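Local atomic coordinates of putative phosphosugar isomerase (Clostridium difficile, PDB entry 3G68), a protein that probably binds phosphorylated sugars through its paired SIS domains and may act as a sugar-phosphate isomerase related to glucosamine-6-phosphate synthase. Residues K145-Y148 and C149-N153; Y308-T311 and F312-V316. One frame throughout, in Å; residues are numbered along the deposited sequence.

Overall arrangement
The chain carries two five-stranded parallel sheets with the same strand order, as befits a double-SIS protein, and both contacts are buried near its middle, their centres about 11 Å apart. Interaction 1 comes first along the chain and forms the opening turns of helix 145-165, which follows the last strand of the first sheet, 129-130. Interaction 2 lies after the last strand of the second sheet, in the loop from strand 299-300 to helix 316-324. They touch directly: Lys-151 NZ lies 2.6 Å from Thr-311 OG1, a probable hydrogen bond, and the Tyr-148 hydroxyl packs on Ile-315 CG1 and Val-316 CG2. Polar and apolar contacts thus tie together the segments that follow the two sheets.

Interaction 1: residues K145-Y148 and C149-N153; sequences KGYY and CTKLN
Gly-146 O takes two hydrogen bonds from Thr-150, one from OG1 at 2.7 Å and one from the backbone N at 3.0 Å, and the two donors reach it from opposite faces of the carbonyl plane. The hydroxyl can bend back because OG1 stands beside its own backbone N (chi1 -63°), giving the side-chain-to-backbone i to i-4 bond common for threonine in helices. Around it run the ordinary helical bonds, including Lys-151 N to Tyr-147 O at 3.0 Å. One turn apart, the Lys-151 chain passes over a face of the Tyr-147 ring: CE makes a CH-pi contact 3.9 Å from the centroid, offset toward the rim. A bend at chi3 (-71°) brings the ammonium to the CE2 side of the ring, with NZ 3.2 Å from Tyr-147 CE2. Tyr-148 runs alongside the lysine and points the same way, its CD1 3.9 Å from Lys-151 NZ. Asp-222 OD1 receives both Tyr-147 OH, by a hydrogen bond, and Lys-151 NZ, by a salt bridge. With NZ also bonded to Thr-311 OG1 and CE resting on the tyrosine face, the buried ammonium is fixed in place by groups from both halves of the chain.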
# COMPACT_ATOMS: atom_id res chain seq x y z
N LYS B 145 3.85 -43.34 20.13
CA LYS B 145 3.21 -42.16 20.73
C LYS B 145 3.31 -42.14 22.26
O LYS B 145 3.67 -41.14 22.87
CB LYS B 145 1.71 -42.16 20.33
CG LYS B 145 0.86 -41.12 20.99
CD LYS B 145 -0.58 -41.17 20.46
CE LYS B 145 -1.35 -42.42 20.91
NZ LYS B 145 -2.86 -42.23 20.70
N GLY B 146 2.94 -43.25 22.88
CA GLY B 146 2.96 -43.36 24.34
C GLY B 146 4.33 -43.20 24.98
O GLY B 146 4.44 -42.63 26.06
N TYR B 147 5.36 -43.66 24.28
CA TYR B 147 6.74 -43.51 24.73
C TYR B 147 7.08 -42.01 24.79
O TYR B 147 7.50 -41.54 25.83
CB TYR B 147 7.70 -44.31 23.82
CG TYR B 147 9.18 -44.16 24.17
CD1 TYR B 147 9.65 -44.53 25.43
CD2 TYR B 147 10.10 -43.63 23.26
CE1 TYR B 147 10.98 -44.40 25.76
CE2 TYR B 147 11.44 -43.48 23.60
CZ TYR B 147 11.87 -43.88 24.85
OH TYR B 147 13.20 -43.79 25.20
N TYR B 148 6.93 -41.29 23.66
CA TYR B 148 7.17 -39.84 23.59
C TYR B 148 6.36 -39.05 24.63
O TYR B 148 6.89 -38.19 25.33
CB TYR B 148 6.87 -39.30 22.20
CG TYR B 148 7.88 -39.73 21.17
CD1 TYR B 148 9.20 -39.24 21.20
CD2 TYR B 148 7.52 -40.59 20.15
CE1 TYR B 148 10.13 -39.64 20.24
CE2 TYR B 148 8.45 -40.97 19.18
CZ TYR B 148 9.74 -40.50 19.24
OH TYR B 148 10.67 -40.87 18.31
N CYS B 149 5.06 -39.34 24.73
CA CYS B 149 4.22 -38.60 25.65
C CYS B 149 4.56 -38.92 27.12
O CYS B 149 4.36 -38.05 27.96
CB CYS B 149 2.74 -38.85 25.36
SG CYS B 149 2.15 -38.23 23.79
N THR B 150 5.10 -40.10 27.43
CA THR B 150 5.49 -40.47 28.81
C THR B 150 6.81 -39.74 29.17
O THR B 150 6.95 -39.16 30.27
CB THR B 150 5.59 -42.01 28.99
OG1 THR B 150 4.28 -42.59 28.77
CG2 THR B 150 6.12 -42.41 30.38
N LYS B 151 7.78 -39.73 28.25
CA LYS B 151 8.99 -38.95 28.45
C LYS B 151 8.65 -37.46 28.68
O LYS B 151 9.18 -36.84 29.58
CB LYS B 151 9.93 -39.07 27.27
CG LYS B 151 10.54 -40.45 27.08
CD LYS B 151 11.62 -40.41 26.00
CE LYS B 151 11.06 -40.20 24.56
NZ LYS B 151 12.12 -40.31 23.54
N LEU B 152 7.76 -36.91 27.85
CA LEU B 152 7.34 -35.51 28.02
C LEU B 152 6.73 -35.30 29.40
O LEU B 152 7.07 -34.35 30.08
CB LEU B 152 6.32 -35.11 26.96
CG LEU B 152 5.76 -33.69 26.99
CD1 LEU B 152 6.84 -32.61 26.96
CD2 LEU B 152 4.85 -33.51 25.76
N ASN B 153 5.84 -36.19 29.79
CA ASN B 153 5.14 -36.11 31.09
C ASN B 153 6.11 -36.08 32.28
O ASN B 153 5.92 -35.31 33.23
CB ASN B 153 4.14 -37.28 31.24
CG ASN B 153 2.76 -36.81 31.69
OD1 ASN B 153 2.22 -35.85 31.13
ND2 ASN B 153 2.18 -37.50 32.66

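Interaction 2: residues Y308-T311 and F312-V316; sequences YYQT and FNFIV
In the irregular helical turn of Tyr-309 to Phe-314, Gln-310 O accepts two bonds, from Asn-313 N at 3.0 Å and from Phe-314 N at 3.1 Å; the first donor stands well above the carbonyl plane, whereas the second lies nearly in line with C=O. Tyr-309 O accepts from Phe-312 N. A type I beta turn from Asn-313 to Val-316 then brings the chain to the start of helix 316-324, and a water bridges this step, donating to Thr-311 O at 2.9 Å and accepting from Ile-315 N at 3.0 Å. Among the side chains, the Thr-311 methyl CG2 sits squarely over the centre of the Phe-312 ring, a CH-pi contact of 3.9 Å to the centroid. A chi1 of -167° sets this methyl between the backbone N and the carbonyl carbon and turns OG1 opposite N, where it bonds Asp-222 and Lys-151. Gln-310 OE1 meets the edge of the Phe-314 ring, 3.5 Å from CE2, with the amide and ring planes 69° apart; Gln-310 NE2 donates to Pro-307 O. Phe-312 and Tyr-309 pack against helix 170-184, Phe-312 and Thr-311 also touch Met-155 of helix 145-165, and the Val-316 side chain packs on helix 187-200.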
# COMPACT_ATOMS: atom_id res chain seq x y z
N TYR B 308 19.10 -33.06 25.77
CA TYR B 308 17.92 -33.60 26.38
C TYR B 308 16.75 -33.60 25.40
O TYR B 308 16.08 -34.62 25.24
CB TYR B 308 17.54 -32.79 27.61
CG TYR B 308 18.67 -32.62 28.59
CD1 TYR B 308 19.20 -33.71 29.27
CD2 TYR B 308 19.21 -31.34 28.86
CE1 TYR B 308 20.24 -33.57 30.17
CE2 TYR B 308 20.27 -31.19 29.76
CZ TYR B 308 20.76 -32.31 30.43
OH TYR B 308 21.79 -32.19 31.34
N TYR B 309 16.52 -32.49 24.71
CA TYR B 309 15.31 -32.39 23.85
C TYR B 309 15.39 -33.10 22.50
O TYR B 309 14.35 -33.34 21.85
CB TYR B 309 14.82 -30.92 23.72
CG TYR B 309 14.62 -30.25 25.07
CD1 TYR B 309 13.98 -30.91 26.12
CD2 TYR B 309 15.09 -28.94 25.30
CE1 TYR B 309 13.82 -30.29 27.37
CE2 TYR B 309 14.90 -28.33 26.52
CZ TYR B 309 14.28 -29.01 27.55
OH TYR B 309 14.12 -28.41 28.78
N GLN B 310 16.60 -33.48 22.10
CA GLN B 310 16.80 -34.30 20.90
C GLN B 310 16.05 -35.62 21.01
O GLN B 310 15.82 -36.28 19.99
CB GLN B 310 18.29 -34.57 20.64
CG GLN B 310 18.97 -35.42 21.73
CD GLN B 310 20.45 -35.68 21.48
OE1 GLN B 310 20.94 -35.62 20.36
NE2 GLN B 310 21.17 -35.97 22.54
N THR B 311 15.70 -36.03 22.23
CA THR B 311 14.94 -37.25 22.46
C THR B 311 13.60 -37.24 21.69
O THR B 311 13.06 -38.28 21.39
CB THR B 311 14.71 -37.52 23.97
OG1 THR B 311 14.23 -38.87 24.15
CG2 THR B 311 13.71 -36.52 24.57
N PHE B 312 13.06 -36.08 21.38
CA PHE B 312 11.79 -36.02 20.64
C PHE B 312 11.90 -36.20 19.15
O PHE B 312 10.88 -36.11 18.46
CB PHE B 312 11.03 -34.74 20.99
CG PHE B 312 10.69 -34.68 22.41
CD1 PHE B 312 9.83 -35.65 22.96
CD2 PHE B 312 11.28 -33.74 23.25
CE1 PHE B 312 9.55 -35.63 24.34
CE2 PHE B 312 10.98 -33.73 24.61
CZ PHE B 312 10.12 -34.67 25.14
N ASN B 313 13.12 -36.38 18.64
CA ASN B 313 13.33 -36.63 17.23
C ASN B 313 14.20 -37.81 16.85
O ASN B 313 13.99 -38.37 15.79
CB ASN B 313 14.03 -35.42 16.59
CG ASN B 313 13.26 -34.11 16.72
OD1 ASN B 313 13.89 -33.06 16.68
ND2 ASN B 313 11.93 -34.15 16.84
N PHE B 314 15.18 -38.19 17.68
CA PHE B 314 16.24 -39.09 17.20
C PHE B 314 15.85 -40.46 16.68
O PHE B 314 16.37 -40.90 15.64
CB PHE B 314 17.39 -39.26 18.20
CG PHE B 314 18.72 -38.97 17.61
CD1 PHE B 314 19.22 -39.76 16.59
CD2 PHE B 314 19.45 -37.86 18.02
CE1 PHE B 314 20.47 -39.47 16.01
CE2 PHE B 314 20.65 -37.55 17.44
CZ PHE B 314 21.16 -38.35 16.42
N ILE B 315 14.93 -41.14 17.37
CA ILE B 315 14.58 -42.50 16.98
C ILE B 315 13.35 -42.61 16.06
O ILE B 315 12.95 -43.72 15.71
CB ILE B 315 14.49 -43.48 18.18
CG1 ILE B 315 13.36 -43.16 19.13
CG2 ILE B 315 15.80 -43.52 18.95
CD1 ILE B 315 13.13 -44.32 20.13
N VAL B 316 12.79 -41.47 15.65
CA VAL B 316 11.68 -41.47 14.66
C VAL B 316 11.97 -42.41 13.47
O VAL B 316 11.12 -43.23 13.12
CB VAL B 316 11.31 -40.03 14.20
CG1 VAL B 316 10.37 -40.02 12.99
CG2 VAL B 316 10.66 -39.30 15.32
O HOH W 1 14.90 -40.17 20.18